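Local structure of ATP-dependent Clp protease proteolytic subunit (Listeria monocytogenes, 4JCR) at residues A[89-94]-A[114-119]; A[110-115]-A[165-170]. The protein probably cleaves peptides and misfolded proteins as the serine-protease subunit of the barrel-shaped, ATP-dependent Clp protease, built from two stacked heptameric rings. The protein carries 1 engineered substitution. One frame throughout, in Å; residues are numbered along the deposited sequence.

Contact 1 (A[89-94]-A[114-119]); sequences VASAGI and MIHQPA
Ser91 OG and His116 NE2 lie 2.7 Å apart in a hydrogen bond that either atom could donate. Ser91 is the predicted nucleophile and His116 the second predicted active-site residue. The hydroxyl meets the imidazole at its edge, in the ring plane. With OG anti to the backbone N (chi1 -164°), the serine hydroxyl is carried across to the histidine. The imidazole lies between Met114 CE, 3.4 Å above one face near the rim, and the nitrogen of Pro118 over the opposite face. His116 ND1 makes a weak hydrogen bond to Asp165 OD2, an order consistent with the Ser-His-Asp triad of serine proteases, completed here by an engineered residue (natural asparagine).

The backbones pair beside this site. Ala90 pairs with Met114 in a parallel beta bridge: Met114 N donates to Val89 O at 3.0 Å, and Ser91 N donates to Met114 O at 3.1 Å. Met114 O also receives the Ala90 CA-H and touches Ile94 CG1 at 3.3 Å, so it meets one N-H, one CA-H and one side chain. On the face with Ala90, Met114 CB packs on Ala90 CB; the chain then bends at its second and third torsions, bringing CE near Ser91 N. Ile94 CG2 meets Ile115 CG2 at 3.8 Å.

Ser91 occupies the N-cap position between strand 88-90 and helix 92-97, but its hydroxyl makes no capping bond and turns to His116 instead. The histidine follows strand 111-115 directly. Helix 129-151 packs on Pro118, and strand 166-168 flanks strand 111-115.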
loop_
_atom_site.group_PDB
_atom_site.type_symbol
_atom_site.label_atom_id
_atom_site.label_comp_id
_atom_site.label_asym_id
_atom_site.label_seq_id
_atom_site.Cartn_x
_atom_site.Cartn_y
_atom_site.Cartn_z
ATOM N N VAL A 89 35.304 6.430 2.707
ATOM C CA VAL A 89 35.378 6.953 1.349
ATOM C C VAL A 89 35.375 5.746 0.416
ATOM O O VAL A 89 36.326 4.961 0.403
ATOM C CB VAL A 89 36.651 7.801 1.111
ATOM C CG1 VAL A 89 36.599 8.461 -0.260
ATOM C CG2 VAL A 89 36.827 8.856 2.197
ATOM N N ALA A 90 34.305 5.593 -0.356
ATOM C CA ALA A 90 34.137 4.391 -1.172
ATOM C C ALA A 90 33.585 4.690 -2.556
ATOM O O ALA A 90 32.824 5.641 -2.739
ATOM C CB ALA A 90 33.247 3.382 -0.453
ATOM N N SER A 91 33.994 3.868 -3.523
ATOM C CA SER A 91 33.451 3.888 -4.883
ATOM C C SER A 91 33.523 5.282 -5.526
ATOM O O SER A 91 34.620 5.807 -5.730
ATOM C CB SER A 91 32.028 3.314 -4.884
ATOM O OG SER A 91 31.607 2.984 -6.192
ATOM N N ALA A 92 32.372 5.886 -5.827
ATOM C CA ALA A 92 32.335 7.225 -6.431
ATOM C C ALA A 92 32.975 8.289 -5.536
ATOM O O ALA A 92 33.485 9.300 -6.027
ATOM C CB ALA A 92 30.909 7.617 -6.796
ATOM N N GLY A 93 32.946 8.051 -4.225
ATOM C CA GLY A 93 33.624 8.909 -3.256
ATOM C C GLY A 93 35.129 8.934 -3.457
ATOM O O GLY A 93 35.760 9.981 -3.306
ATOM N N ILE A 94 35.695 7.777 -3.797
ATOM C CA ILE A 94 37.136 7.629 -4.043
ATOM C C ILE A 94 37.586 8.413 -5.275
ATOM O O ILE A 94 38.645 9.046 -5.258
ATOM C CB ILE A 94 37.535 6.134 -4.154
ATOM C CG1 ILE A 94 37.680 5.512 -2.760
ATOM C CG2 ILE A 94 38.806 5.938 -4.977
ATOM C CD1 ILE A 94 38.876 5.995 -1.965
ATOM N N MET A 114 37.386 2.152 0.208
ATOM C CA MET A 114 37.018 1.041 -0.660
ATOM C C MET A 114 37.062 1.413 -2.130
ATOM O O MET A 114 36.510 2.432 -2.548
ATOM C CB MET A 114 35.631 0.488 -0.312
ATOM C CG MET A 114 35.360 -0.885 -0.920
ATOM S SD MET A 114 33.697 -1.098 -1.584
ATOM C CE MET A 114 33.614 0.265 -2.738
ATOM N N ILE A 115 37.733 0.571 -2.905
ATOM C CA ILE A 115 37.666 0.631 -4.357
ATOM C C ILE A 115 36.981 -0.638 -4.856
ATOM O O ILE A 115 37.137 -1.708 -4.263
ATOM C CB ILE A 115 39.058 0.820 -5.004
ATOM C CG1 ILE A 115 40.053 -0.243 -4.512
ATOM C CG2 ILE A 115 39.580 2.221 -4.723
ATOM C CD1 ILE A 115 41.388 -0.240 -5.232
ATOM N N HIS A 116 36.195 -0.506 -5.919
ATOM C CA HIS A 116 35.514 -1.649 -6.522
ATOM C C HIS A 116 35.061 -1.327 -7.916
ATOM O O HIS A 116 35.143 -0.173 -8.347
ATOM C CB HIS A 116 34.353 -2.128 -5.636
ATOM C CG HIS A 116 33.081 -1.314 -5.770
ATOM N ND1 HIS A 116 31.865 -1.838 -5.533
ATOM C CD2 HIS A 116 32.869 0.019 -6.130
ATOM C CE1 HIS A 116 30.922 -0.895 -5.725
ATOM N NE2 HIS A 116 31.536 0.239 -6.094
ATOM N N GLN A 117 34.597 -2.341 -8.641
ATOM C CA GLN A 117 34.023 -2.136 -9.968
ATOM C C GLN A 117 32.513 -1.911 -9.845
ATOM O O GLN A 117 31.772 -2.841 -9.521
ATOM C CB GLN A 117 34.351 -3.311 -10.894
ATOM C CG GLN A 117 35.801 -3.329 -11.361
ATOM C CD GLN A 117 36.152 -4.554 -12.186
ATOM O OE1 GLN A 117 35.436 -4.920 -13.119
ATOM N NE2 GLN A 117 37.273 -5.187 -11.852
ATOM N N PRO A 118 32.060 -0.664 -10.087
ATOM C CA PRO A 118 30.668 -0.268 -9.861
ATOM C C PRO A 118 29.683 -0.878 -10.854
ATOM O O PRO A 118 30.072 -1.277 -11.955
ATOM C CB PRO A 118 30.699 1.261 -10.031
ATOM C CG PRO A 118 32.142 1.646 -9.996
ATOM C CD PRO A 118 32.867 0.469 -10.566
ATOM N N ALA A 119 28.417 -0.952 -10.448
ATOM C CA ALA A 119 27.331 -1.382 -11.324
ATOM C C ALA A 119 26.859 -0.210 -12.186
ATOM O O ALA A 119 27.189 0.952 -11.903
ATOM C CB ALA A 119 26.180 -1.945 -10.502
#

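Contact 2 (A[110-115]-A[165-170]); sequences NTRYMI and DFWLSV. Engineered in segment 165-170: Asp165 (natural residue Asn).
Arg112 reaches along the indole of Trp167 and covers one of its faces. CB sits 3.5 Å from Leu168 O; CG stands outside the rim, nearest CZ3, CD comes in toward the CE3-CZ3 edge, 3.6 Å from both atoms, and NE moves in over the ring. CZ stands 4.0 Å from the centroid of the six-membered ring, only 10° off its normal. NH2 ends over the middle of the indole. The guanidinium is thus stacked nearly flat, planes 18° apart, in a cation-pi contact. CG stands between the backbone N and the carbonyl carbon (chi1 49°), and the chain is extended from there to NE.

The opposite indole face receives Met114: its CB makes a CH-pi contact 3.6 Å from the six-membered ring centroid, and SD adds a Met-aromatic contact over the five-membered ring. Trp167 is therefore clamped between a cation and a thioether chain. The strands run antiparallel. Tyr113 and Leu168 form a hydrogen-bonded pair with two nearly straight bonds, Tyr113 N to Leu168 O at 2.8 Å and Leu168 N to Tyr113 O at 2.7 Å. Ile115 and Phe166 form a second such pair: Phe166 N to Ile115 O (3.2 Å) is sound, Ile115 N to Phe166 O weak, and the side chains lie side by side. Where the strands part, a water bridges Thr111 O and Val170 N.

NH1 and NH2 of Arg112 form salt bridges with Glu65 and Glu135 of a neighbouring subunit. Stack and salt bridges together fix the guanidinium, and the two carboxylates probably balance its charge, placing this antiparallel strand pair at the subunit interface.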
loop_
_atom_site.group_PDB
_atom_site.type_symbol
_atom_site.label_atom_id
_atom_site.label_comp_id
_atom_site.label_asym_id
_atom_site.label_seq_id
_atom_site.Cartn_x
_atom_site.Cartn_y
_atom_site.Cartn_z
ATOM N N ASN A 110 40.024 7.575 11.972
ATOM C CA ASN A 110 38.926 6.610 11.965
ATOM C C ASN A 110 38.169 6.598 10.643
ATOM O O ASN A 110 37.032 7.071 10.545
ATOM C CB ASN A 110 37.994 6.846 13.154
ATOM C CG ASN A 110 38.591 6.359 14.457
ATOM O OD1 ASN A 110 38.706 5.154 14.685
ATOM N ND2 ASN A 110 38.977 7.293 15.322
ATOM N N THR A 111 38.829 6.058 9.623
ATOM C CA THR A 111 38.302 6.040 8.268
ATOM C C THR A 111 38.705 4.749 7.569
ATOM O O THR A 111 39.837 4.280 7.717
ATOM C CB THR A 111 38.832 7.233 7.441
ATOM O OG1 THR A 111 38.756 8.437 8.216
ATOM C CG2 THR A 111 38.031 7.408 6.157
ATOM N N ARG A 112 37.770 4.180 6.816
ATOM C CA ARG A 112 38.074 3.073 5.918
ATOM C C ARG A 112 37.781 3.457 4.469
ATOM O O ARG A 112 36.936 4.312 4.198
ATOM C CB ARG A 112 37.350 1.781 6.331
ATOM C CG ARG A 112 35.862 1.921 6.612
ATOM C CD ARG A 112 35.228 0.550 6.788
ATOM N NE ARG A 112 33.773 0.618 6.915
ATOM C CZ ARG A 112 32.942 -0.380 6.623
ATOM N NH1 ARG A 112 31.634 -0.221 6.776
ATOM N NH2 ARG A 112 33.411 -1.538 6.172
ATOM N N TYR A 113 38.511 2.834 3.551
ATOM C CA TYR A 113 38.450 3.167 2.134
ATOM C C TYR A 113 38.061 1.939 1.332
ATOM O O TYR A 113 38.353 0.812 1.734
ATOM C CB TYR A 113 39.809 3.702 1.665
ATOM C CG TYR A 113 40.141 5.064 2.229
ATOM C CD1 TYR A 113 40.000 6.208 1.450
ATOM C CD2 TYR A 113 40.575 5.214 3.546
ATOM C CE1 TYR A 113 40.290 7.461 1.957
ATOM C CE2 TYR A 113 40.867 6.467 4.066
ATOM C CZ TYR A 113 40.719 7.584 3.263
ATOM O OH TYR A 113 41.003 8.835 3.754
ATOM N N MET A 114 37.386 2.152 0.208
ATOM C CA MET A 114 37.018 1.041 -0.660
ATOM C C MET A 114 37.062 1.413 -2.130
ATOM O O MET A 114 36.510 2.432 -2.548
ATOM C CB MET A 114 35.631 0.488 -0.312
ATOM C CG MET A 114 35.360 -0.885 -0.920
ATOM S SD MET A 114 33.697 -1.098 -1.584
ATOM C CE MET A 114 33.614 0.265 -2.738
ATOM N N ILE A 115 37.733 0.571 -2.905
ATOM C CA ILE A 115 37.666 0.631 -4.357
ATOM C C ILE A 115 36.981 -0.638 -4.856
ATOM O O ILE A 115 37.137 -1.708 -4.263
ATOM C CB ILE A 115 39.058 0.820 -5.004
ATOM C CG1 ILE A 115 40.053 -0.243 -4.512
ATOM C CG2 ILE A 115 39.580 2.221 -4.723
ATOM C CD1 ILE A 115 41.388 -0.240 -5.232
ATOM N N ASP A 165 34.735 -6.166 -3.583
ATOM C CA ASP A 165 34.803 -5.076 -2.610
ATOM C C ASP A 165 36.119 -5.091 -1.831
ATOM O O ASP A 165 36.339 -5.931 -0.956
ATOM C CB ASP A 165 33.591 -5.097 -1.668
ATOM C CG ASP A 165 32.332 -4.519 -2.310
ATOM O OD1 ASP A 165 31.300 -4.443 -1.610
ATOM O OD2 ASP A 165 32.368 -4.135 -3.501
ATOM N N PHE A 166 36.989 -4.146 -2.175
ATOM C CA PHE A 166 38.345 -4.085 -1.642
ATOM C C PHE A 166 38.442 -3.028 -0.538
ATOM O O PHE A 166 38.872 -1.896 -0.782
ATOM C CB PHE A 166 39.325 -3.797 -2.788
ATOM C CG PHE A 166 40.768 -4.072 -2.458
ATOM C CD1 PHE A 166 41.207 -5.369 -2.197
ATOM C CD2 PHE A 166 41.699 -3.038 -2.448
ATOM C CE1 PHE A 166 42.540 -5.622 -1.906
ATOM C CE2 PHE A 166 43.034 -3.284 -2.161
ATOM C CZ PHE A 166 43.456 -4.578 -1.888
ATOM N N TRP A 167 38.027 -3.409 0.671
ATOM C CA TRP A 167 38.056 -2.518 1.833
ATOM C C TRP A 167 39.424 -2.415 2.437
ATOM O O TRP A 167 40.042 -3.425 2.775
ATOM C CB TRP A 167 37.080 -2.987 2.903
ATOM C CG TRP A 167 35.642 -2.586 2.677
ATOM C CD1 TRP A 167 34.584 -3.405 2.290
ATOM C CD2 TRP A 167 35.049 -1.249 2.836
ATOM N NE1 TRP A 167 33.417 -2.687 2.195
ATOM C CE2 TRP A 167 33.623 -1.390 2.507
ATOM C CE3 TRP A 167 35.537 0.005 3.196
ATOM C CZ2 TRP A 167 32.749 -0.314 2.544
ATOM C CZ3 TRP A 167 34.644 1.084 3.227
ATOM C CH2 TRP A 167 33.284 0.926 2.909
ATOM N N LEU A 168 39.898 -1.182 2.594
ATOM C CA LEU A 168 41.194 -0.913 3.207
ATOM C C LEU A 168 41.048 -0.100 4.488
ATOM O O LEU A 168 40.256 0.846 4.544
ATOM C CB LEU A 168 42.104 -0.165 2.226
ATOM C CG LEU A 168 42.503 -0.864 0.920
ATOM C CD1 LEU A 168 43.093 0.132 -0.065
ATOM C CD2 LEU A 168 43.479 -2.004 1.178
ATOM N N SER A 169 41.816 -0.471 5.512
ATOM C CA SER A 169 41.968 0.364 6.700
ATOM C C SER A 169 42.671 1.662 6.304
ATOM O O SER A 169 43.156 1.786 5.178
ATOM C CB SER A 169 42.774 -0.366 7.776
ATOM O OG SER A 169 44.158 -0.379 7.462
ATOM N N VAL A 170 42.733 2.622 7.226
ATOM C CA VAL A 170 43.417 3.891 6.955
ATOM C C VAL A 170 44.914 3.685 6.657
ATOM O O VAL A 170 45.460 4.302 5.742
ATOM C CB VAL A 170 43.174 4.941 8.072
ATOM C CG1 VAL A 170 43.844 4.540 9.381
ATOM C CG2 VAL A 170 43.628 6.323 7.623
HETATM O O HOH W 1 41.051 2.228 9.445
#

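How the contacts relate
Both contacts use strand 111-115, the middle strand of a three-stranded mixed sheet: contact 1 pairs it in parallel with strand 88-90, contact 2 antiparallel with strand 166-168. Met114 and Ile115 belong to both. Contact 1 is buried within one subunit, small in area, and centred on a polar pair at the predicted active site. Contact 2 is larger and only partly buried, adds aromatic, cationic and sulfur packing to a backbone ladder, and meets a second subunit. The two are joined by a probable hydrogen bond from Val89 N to Arg112 O, by Tyr113 packing on Val89 and Ile94, and through Asp165 beside His116, so the predicted active site lies close to the subunit interface.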